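Local coordinates for UPF0303 protein YBR137W (Saccharomyces cerevisiae, PDB 4CLC) that is of unknown function but belongs to the UPF0303 family, has an HbpS-like domain of the GAF clan, and forms a ten-chain assembly in the crystal, at residues N84-L96 / C145-H157. Numbering follows the deposited sequence.
Sequences NDFWIQRKKKTAL and CLTISGLKQEEDH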
ATOM      1  N   ASN D  84      20.009 -12.072  -9.849  1.00 39.38           N
ATOM      2  CA  ASN D  84      20.201 -13.458  -9.481  1.00 41.84           C
ATOM      3  C   ASN D  84      19.373 -13.733  -8.246  1.00 39.98           C
ATOM      4  O   ASN D  84      18.832 -14.816  -8.071  1.00 39.27           O
ATOM      5  CB  ASN D  84      21.659 -13.789  -9.221  1.00 46.12           C
ATOM      6  CG  ASN D  84      22.437 -14.009 -10.489  1.00 44.05           C
ATOM      7  OD1 ASN D  84      23.374 -13.272 -10.784  1.00 44.95           O
ATOM      8  ND2 ASN D  84      22.058 -15.031 -11.250  1.00 46.80           N
ATOM      9  N   ASP D  85      19.263 -12.722  -7.393  1.00 46.36           N
ATOM     10  CA  ASP D  85      18.499 -12.849  -6.157  1.00 46.21           C
ATOM     11  C   ASP D  85      17.002 -12.838  -6.448  1.00 43.64           C
ATOM     12  O   ASP D  85      16.248 -13.656  -5.907  1.00 43.30           O
ATOM     13  CB  ASP D  85      18.871 -11.735  -5.177  1.00 38.66           C
ATOM     14  CG  ASP D  85      20.284 -11.867  -4.650  1.00 40.53           C
ATOM     15  OD1 ASP D  85      20.829 -12.994  -4.587  1.00 54.51           O
ATOM     16  OD2 ASP D  85      20.873 -10.835  -4.308  1.00 42.45           O
ATOM     17  N   PHE D  86      16.580 -11.917  -7.305  1.00 39.59           N
ATOM     18  CA  PHE D  86      15.204 -11.893  -7.761  1.00 40.63           C
ATOM     19  C   PHE D  86      14.805 -13.244  -8.376  1.00 43.61           C
ATOM     20  O   PHE D  86      13.766 -13.809  -8.024  1.00 38.66           O
ATOM     21  CB  PHE D  86      15.006 -10.767  -8.765  1.00 39.74           C
ATOM     22  CG  PHE D  86      14.963  -9.411  -8.146  1.00 42.03           C
ATOM     23  CD1 PHE D  86      13.768  -8.905  -7.638  1.00 38.66           C
ATOM     24  CD2 PHE D  86      16.114  -8.629  -8.064  1.00 42.68           C
ATOM     25  CE1 PHE D  86      13.707  -7.653  -7.055  1.00 38.66           C
ATOM     26  CE2 PHE D  86      16.068  -7.363  -7.486  1.00 39.92           C
ATOM     27  CZ  PHE D  86      14.847  -6.881  -6.978  1.00 39.60           C
ATOM     28  N   TRP D  87      15.648 -13.763  -9.274  1.00 40.04           N
ATOM     29  CA  TRP D  87      15.352 -15.028  -9.939  1.00 38.90           C
ATOM     30  C   TRP D  87      15.268 -16.133  -8.917  1.00 42.43           C
ATOM     31  O   TRP D  87      14.355 -16.964  -8.968  1.00 43.38           O
ATOM     32  CB  TRP D  87      16.396 -15.369 -11.021  1.00 44.80           C
ATOM     33  CG  TRP D  87      16.047 -14.753 -12.350  1.00 41.64           C
ATOM     34  CD1 TRP D  87      16.542 -13.592 -12.880  1.00 39.86           C
ATOM     35  CD2 TRP D  87      15.091 -15.237 -13.282  1.00 38.66           C
ATOM     36  NE1 TRP D  87      15.949 -13.326 -14.083  1.00 45.62           N
ATOM     37  CE2 TRP D  87      15.050 -14.332 -14.359  1.00 43.92           C
ATOM     38  CE3 TRP D  87      14.258 -16.358 -13.319  1.00 39.47           C
ATOM     39  CZ2 TRP D  87      14.220 -14.512 -15.462  1.00 43.20           C
ATOM     40  CZ3 TRP D  87      13.431 -16.536 -14.411  1.00 38.71           C
ATOM     41  CH2 TRP D  87      13.417 -15.620 -15.467  1.00 40.33           C
ATOM     42  N   ILE D  88      16.196 -16.128  -7.968  1.00 41.19           N
ATOM     43  CA  ILE D  88      16.177 -17.131  -6.919  1.00 42.93           C
ATOM     44  C   ILE D  88      14.885 -17.048  -6.109  1.00 41.67           C
ATOM     45  O   ILE D  88      14.274 -18.072  -5.824  1.00 38.66           O
ATOM     46  CB  ILE D  88      17.395 -16.998  -5.998  1.00 45.34           C
ATOM     47  CG1 ILE D  88      18.626 -17.543  -6.718  1.00 43.60           C
ATOM     48  CG2 ILE D  88      17.181 -17.775  -4.686  1.00 39.26           C
ATOM     49  CD1 ILE D  88      19.827 -17.612  -5.849  1.00 47.83           C
ATOM     50  N   GLN D  89      14.457 -15.832  -5.773  1.00 41.45           N
ATOM     51  CA  GLN D  89      13.249 -15.659  -4.978  1.00 41.50           C
ATOM     52  C   GLN D  89      12.027 -16.061  -5.764  1.00 42.76           C
ATOM     53  O   GLN D  89      11.169 -16.792  -5.275  1.00 38.66           O
ATOM     54  CB  GLN D  89      13.109 -14.221  -4.502  1.00 40.69           C
ATOM     55  CG  GLN D  89      12.600 -14.127  -3.070  1.00 50.13           C
ATOM     56  CD  GLN D  89      13.548 -14.791  -2.047  1.00 67.63           C
ATOM     57  OE1 GLN D  89      14.682 -15.187  -2.369  1.00 53.33           O
ATOM     58  NE2 GLN D  89      13.081 -14.897  -0.801  1.00 71.60           N
ATOM     59  N   ARG D  90      11.978 -15.603  -7.009  1.00 40.76           N
ATOM     60  CA  ARG D  90      10.871 -15.923  -7.888  1.00 38.98           C
ATOM     61  C   ARG D  90      10.769 -17.424  -8.231  1.00 44.09           C
ATOM     62  O   ARG D  90       9.657 -17.974  -8.279  1.00 42.34           O
ATOM     63  CB  ARG D  90      10.975 -15.076  -9.141  1.00 38.66           C
ATOM     64  CG  ARG D  90      10.917 -13.605  -8.855  1.00 38.66           C
ATOM     65  CD  ARG D  90      10.985 -12.783 -10.102  1.00 42.73           C
ATOM     66  NE  ARG D  90       9.956 -13.190 -11.054  1.00 51.87           N
ATOM     67  CZ  ARG D  90      10.205 -13.749 -12.236  1.00 50.54           C
ATOM     68  NH1 ARG D  90      11.451 -13.955 -12.640  1.00 47.92           N
ATOM     69  NH2 ARG D  90       9.202 -14.096 -13.018  1.00 56.06           N
ATOM     70  N   LYS D  91      11.896 -18.102  -8.446  1.00 38.66           N
ATOM     71  CA  LYS D  91      11.811 -19.531  -8.734  1.00 39.84           C
ATOM     72  C   LYS D  91      11.343 -20.298  -7.504  1.00 43.14           C
ATOM     73  O   LYS D  91      10.408 -21.104  -7.576  1.00 40.80           O
ATOM     74  CB  LYS D  91      13.150 -20.085  -9.210  1.00 40.41           C
ATOM     75  CG  LYS D  91      13.610 -19.548 -10.543  1.00 40.61           C
ATOM     76  CD  LYS D  91      14.809 -20.314 -11.052  1.00 40.19           C
ATOM     77  CE  LYS D  91      15.494 -19.585 -12.198  1.00 40.00           C
ATOM     78  NZ  LYS D  91      16.723 -20.323 -12.641  1.00 47.60           N
ATOM     79  N   LYS D  92      12.008 -20.030  -6.380  1.00 42.65           N
ATOM     80  CA  LYS D  92      11.737 -20.663  -5.092  1.00 38.66           C
ATOM     81  C   LYS D  92      10.277 -20.504  -4.728  1.00 40.15           C
ATOM     82  O   LYS D  92       9.633 -21.448  -4.276  1.00 41.44           O
ATOM     83  CB  LYS D  92      12.627 -20.051  -3.998  1.00 38.66           C
ATOM     84  CG  LYS D  92      12.430 -20.642  -2.626  1.00 38.66           C
ATOM     85  CD  LYS D  92      13.359 -20.051  -1.587  1.00 38.66           C
ATOM     86  CE  LYS D  92      13.214 -18.570  -1.474  1.00 38.88           C
ATOM     87  NZ  LYS D  92      14.525 -17.935  -1.759  1.00 42.38           N
ATOM     88  N   LYS D  93       9.758 -19.303  -4.946  1.00 38.66           N
ATOM     89  CA  LYS D  93       8.390 -19.010  -4.584  1.00 38.66           C
ATOM     90  C   LYS D  93       7.439 -19.936  -5.340  1.00 45.05           C
ATOM     91  O   LYS D  93       6.605 -20.616  -4.723  1.00 43.90           O
ATOM     92  CB  LYS D  93       8.052 -17.534  -4.843  1.00 38.66           C
ATOM     93  CG  LYS D  93       6.778 -17.129  -4.121  1.00 42.64           C
ATOM     94  CD  LYS D  93       6.513 -15.642  -4.111  1.00 48.14           C
ATOM     95  CE  LYS D  93       5.319 -15.320  -3.203  1.00 39.87           C
ATOM     96  NZ  LYS D  93       5.318 -13.910  -2.695  1.00 38.66           N
ATOM     97  N   THR D  94       7.579 -19.980  -6.666  1.00 45.45           N
ATOM     98  CA  THR D  94       6.785 -20.888  -7.485  1.00 40.00           C
ATOM     99  C   THR D  94       6.893 -22.322  -6.972  1.00 40.71           C
ATOM    100  O   THR D  94       5.882 -22.937  -6.643  1.00 42.97           O
ATOM    101  CB  THR D  94       7.215 -20.871  -8.954  1.00 43.95           C
ATOM    102  OG1 THR D  94       7.011 -19.571  -9.529  1.00 41.40           O
ATOM    103  CG2 THR D  94       6.428 -21.886  -9.713  1.00 39.60           C
ATOM    104  N   ALA D  95       8.116 -22.837  -6.864  1.00 38.66           N
ATOM    105  CA  ALA D  95       8.332 -24.212  -6.410  1.00 38.66           C
ATOM    106  C   ALA D  95       7.673 -24.563  -5.077  1.00 39.27           C
ATOM    107  O   ALA D  95       7.041 -25.611  -4.980  1.00 41.93           O
ATOM    108  CB  ALA D  95       9.804 -24.498  -6.325  1.00 42.91           C
ATOM    109  N   LEU D  96       7.813 -23.714  -4.054  1.00 40.56           N
ATOM    110  CA  LEU D  96       7.273 -24.036  -2.722  1.00 38.86           C
ATOM    111  C   LEU D  96       5.754 -23.986  -2.707  1.00 38.89           C
ATOM    112  O   LEU D  96       5.087 -24.724  -1.966  1.00 38.66           O
ATOM    113  CB  LEU D  96       7.840 -23.093  -1.657  1.00 38.66           C
ATOM    114  CG  LEU D  96       9.284 -23.347  -1.206  1.00 44.48           C
ATOM    115  CD1 LEU D  96       9.880 -22.101  -0.545  1.00 40.73           C
ATOM    116  CD2 LEU D  96       9.390 -24.567  -0.293  1.00 38.66           C
ATOM    117  N   CYS D 145      14.025 -26.153  -0.283  1.00 38.66           N
ATOM    118  CA  CYS D 145      14.043 -25.968  -1.709  1.00 38.66           C
ATOM    119  C   CYS D 145      15.464 -25.558  -2.121  1.00 43.44           C
ATOM    120  O   CYS D 145      16.092 -24.691  -1.497  1.00 42.40           O
ATOM    121  CB  CYS D 145      12.992 -24.930  -2.121  1.00 38.66           C
ATOM    122  SG  CYS D 145      12.966 -24.455  -3.874  1.00 52.05           S
ATOM    123  N   LEU D 146      15.974 -26.213  -3.159  1.00 38.66           N
ATOM    124  CA  LEU D 146      17.263 -25.885  -3.728  1.00 38.66           C
ATOM    125  C   LEU D 146      17.038 -25.074  -4.989  1.00 38.66           C
ATOM    126  O   LEU D 146      16.240 -25.464  -5.822  1.00 42.89           O
ATOM    127  CB  LEU D 146      18.044 -27.165  -4.019  1.00 40.23           C
ATOM    128  CG  LEU D 146      19.139 -27.172  -5.074  1.00 38.66           C
ATOM    129  CD1 LEU D 146      20.213 -26.203  -4.694  1.00 42.59           C
ATOM    130  CD2 LEU D 146      19.691 -28.551  -5.148  1.00 40.87           C
ATOM    131  N   THR D 147      17.717 -23.942  -5.123  1.00 38.66           N
ATOM    132  CA  THR D 147      17.479 -23.061  -6.250  1.00 38.66           C
ATOM    133  C   THR D 147      18.772 -22.575  -6.868  1.00 44.58           C
ATOM    134  O   THR D 147      19.615 -21.990  -6.185  1.00 43.11           O
ATOM    135  CB  THR D 147      16.656 -21.833  -5.861  1.00 38.66           C
ATOM    136  OG1 THR D 147      15.406 -22.235  -5.299  1.00 38.66           O
ATOM    137  CG2 THR D 147      16.402 -20.984  -7.079  1.00 40.94           C
ATOM    138  N   ILE D 148      18.916 -22.810  -8.170  1.00 41.48           N
ATOM    139  CA  ILE D 148      20.111 -22.435  -8.889  1.00 38.66           C
ATOM    140  C   ILE D 148      19.716 -21.403  -9.914  1.00 42.62           C
ATOM    141  O   ILE D 148      18.581 -21.406 -10.401  1.00 48.08           O
ATOM    142  CB  ILE D 148      20.766 -23.658  -9.540  1.00 40.88           C
ATOM    143  CG1 ILE D 148      21.150 -24.670  -8.457  1.00 40.22           C
ATOM    144  CG2 ILE D 148      21.983 -23.274 -10.337  1.00 38.66           C
ATOM    145  CD1 ILE D 148      21.780 -25.917  -8.985  1.00 41.06           C
ATOM    146  N   SER D 149      20.623 -20.488 -10.212  1.00 38.66           N
ATOM    147  CA  SER D 149      20.335 -19.429 -11.156  1.00 42.49           C
ATOM    148  C   SER D 149      21.588 -18.990 -11.893  1.00 45.01           C
ATOM    149  O   SER D 149      22.641 -18.887 -11.295  1.00 50.24           O
ATOM    150  CB  SER D 149      19.712 -18.230 -10.439  1.00 40.75           C
ATOM    151  OG  SER D 149      20.144 -17.006 -11.019  1.00 39.93           O
ATOM    152  N   GLY D 150      21.442 -18.645 -13.166  1.00 46.89           N
ATOM    153  CA  GLY D 150      22.529 -18.128 -13.973  1.00 45.00           C
ATOM    154  C   GLY D 150      22.996 -18.972 -15.143  1.00 49.77           C
ATOM    155  O   GLY D 150      23.750 -18.484 -15.994  1.00 51.74           O
ATOM    156  N   LEU D 151      22.544 -20.218 -15.215  1.00 50.30           N
ATOM    157  CA  LEU D 151      22.747 -21.023 -16.422  1.00 51.86           C
ATOM    158  C   LEU D 151      21.534 -20.918 -17.347  1.00 50.67           C
ATOM    159  O   LEU D 151      20.647 -20.096 -17.134  1.00 57.24           O
ATOM    160  CB  LEU D 151      23.008 -22.488 -16.061  1.00 53.22           C
ATOM    161  CG  LEU D 151      24.172 -22.721 -15.097  1.00 48.61           C
ATOM    162  CD1 LEU D 151      24.224 -24.162 -14.662  1.00 44.90           C
ATOM    163  CD2 LEU D 151      25.474 -22.313 -15.757  1.00 47.41           C
ATOM    164  N   LYS D 152      21.507 -21.740 -18.384  1.00 54.23           N
ATOM    165  CA  LYS D 152      20.295 -21.949 -19.154  1.00 52.88           C
ATOM    166  C   LYS D 152      19.312 -22.654 -18.222  1.00 50.51           C
ATOM    167  O   LYS D 152      19.714 -23.496 -17.416  1.00 49.16           O
ATOM    168  CB  LYS D 152      20.568 -22.788 -20.411  1.00 57.83           C
ATOM    169  CG  LYS D 152      21.530 -22.164 -21.424  1.00 58.04           C
ATOM    170  CD  LYS D 152      21.949 -23.210 -22.476  1.00 64.26           C
ATOM    171  CE  LYS D 152      22.587 -22.560 -23.718  1.00 73.62           C
ATOM    172  NZ  LYS D 152      24.047 -22.230 -23.589  1.00 66.45           N
ATOM    173  N   GLN D 153      18.032 -22.312 -18.324  1.00 48.05           N
ATOM    174  CA  GLN D 153      17.045 -22.788 -17.352  1.00 48.23           C
ATOM    175  C   GLN D 153      17.031 -24.314 -17.224  1.00 49.22           C
ATOM    176  O   GLN D 153      16.827 -24.866 -16.130  1.00 47.52           O
ATOM    177  CB  GLN D 153      15.651 -22.260 -17.710  1.00 45.24           C
ATOM    178  CG  GLN D 153      14.889 -23.021 -18.783  1.00 46.44           C
ATOM    179  CD  GLN D 153      13.384 -22.766 -18.754  1.00 51.33           C
ATOM    180  OE1 GLN D 153      12.708 -22.925 -17.740  1.00 49.44           O
ATOM    181  NE2 GLN D 153      12.878 -22.265 -19.868  1.00 69.00           N
ATOM    182  N   GLU D 154      17.290 -24.992 -18.334  1.00 49.39           N
ATOM    183  CA  GLU D 154      17.244 -26.446 -18.359  1.00 51.94           C
ATOM    184  C   GLU D 154      18.438 -26.988 -17.589  1.00 49.09           C
ATOM    185  O   GLU D 154      18.379 -28.067 -16.997  1.00 46.79           O
ATOM    186  CB  GLU D 154      17.218 -26.962 -19.805  1.00 51.20           C
ATOM    187  CG  GLU D 154      15.974 -26.557 -20.597  1.00 47.69           C
ATOM    188  CD  GLU D 154      16.141 -25.283 -21.414  1.00 52.29           C
ATOM    189  OE1 GLU D 154      17.208 -24.634 -21.341  1.00 47.78           O
ATOM    190  OE2 GLU D 154      15.182 -24.927 -22.142  1.00 61.44           O
ATOM    191  N   GLU D 155      19.513 -26.205 -17.600  1.00 48.46           N
ATOM    192  CA  GLU D 155      20.735 -26.531 -16.876  1.00 49.47           C
ATOM    193  C   GLU D 155      20.618 -26.196 -15.387  1.00 51.81           C
ATOM    194  O   GLU D 155      20.944 -27.036 -14.545  1.00 53.41           O
ATOM    195  CB  GLU D 155      21.930 -25.803 -17.501  1.00 50.31           C
ATOM    196  CG  GLU D 155      22.296 -26.300 -18.889  1.00 50.05           C
ATOM    197  CD  GLU D 155      23.166 -25.324 -19.663  1.00 62.15           C
ATOM    198  OE1 GLU D 155      23.158 -24.123 -19.321  1.00 64.82           O
ATOM    199  OE2 GLU D 155      23.853 -25.748 -20.624  1.00 65.07           O
ATOM    200  N   ASP D 156      20.137 -24.991 -15.061  1.00 50.17           N
ATOM    201  CA  ASP D 156      19.847 -24.635 -13.666  1.00 43.92           C
ATOM    202  C   ASP D 156      19.022 -25.759 -13.033  1.00 47.70           C
ATOM    203  O   ASP D 156      19.282 -26.186 -11.906  1.00 48.22           O
ATOM    204  CB  ASP D 156      19.089 -23.305 -13.571  1.00 43.53           C
ATOM    205  CG  ASP D 156      19.951 -22.097 -13.917  1.00 50.07           C
ATOM    206  OD1 ASP D 156      21.179 -22.184 -13.710  1.00 53.86           O
ATOM    207  OD2 ASP D 156      19.400 -21.059 -14.374  1.00 46.83           O
ATOM    208  N   HIS D 157      18.043 -26.253 -13.789  1.00 44.34           N
ATOM    209  CA  HIS D 157      17.193 -27.327 -13.325  1.00 40.15           C
ATOM    210  C   HIS D 157      17.918 -28.672 -13.271  1.00 48.48           C
ATOM    211  O   HIS D 157      17.760 -29.427 -12.310  1.00 42.70           O
ATOM    212  CB  HIS D 157      15.963 -27.463 -14.214  1.00 39.02           C
ATOM    213  CG  HIS D 157      15.149 -28.680 -13.900  1.00 41.40           C
ATOM    214  ND1 HIS D 157      14.283 -28.736 -12.829  1.00 49.43           N
ATOM    215  CD2 HIS D 157      15.107 -29.899 -14.479  1.00 44.29           C
ATOM    216  CE1 HIS D 157      13.727 -29.931 -12.776  1.00 45.49           C
ATOM    217  NE2 HIS D 157      14.207 -30.658 -13.766  1.00 44.45           N
TER
HETATM  218  O   HOH W   1      17.870 -17.768 -13.313  1.00 38.66           O
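The carboxamide of N84 meets S149 edge-on: ND2 donates to S149 OG (2.8 Å, 157° at the hydrogen), with the hydroxyl oxygen almost exactly in the amide plane. OD1, on the amide's other branch, accepts from the backbone N of A81, so both ends of the group are held and its rotation is fixed. W87 touches S149 OG through CB alone, while its ring leads away; a water lies over the rim of one face and R90 NH1 over the rim of the opposite face, which the guanidinium approaches edge-on, with W87 CH2 in its plane. The same water accepts from K91 NZ and pairs weakly with S149 OG.

K91 passes T147 CG2 with its CB, then runs out extended beyond CG, which carries its ammonium to the strand end. There NZ donates to I148 O in the carbonyl plane (3.1 Å) and to G129 O, and forms a salt bridge with D156 OD2 (3.3 Å), the two side chains crossing nearly at right angles. D156 OD1 accepts from L151 N on its syn side (2.8 Å), tying the turn after the strand to the following helix. A methionine in place of K91 would probably leave D156 without its opposite charge and the carbonyls of I148 and G129 without this donor.

One turn before K91, I88 CG1 packs on S149 CB (3.9 Å), and T147 CG2 lies against the I88 backbone. At the far end C145 SG touches both A95 CB and K92 CG, each 4.0 Å away. The axes of 84-96 and 145-149 run at 141°. Helix 84-98 packs on one face of the mixed sheet, against strand 144-149, which is flanked by strands 131-136 and 60-64; L146 and I148 point from the opposite face to helix 153-168.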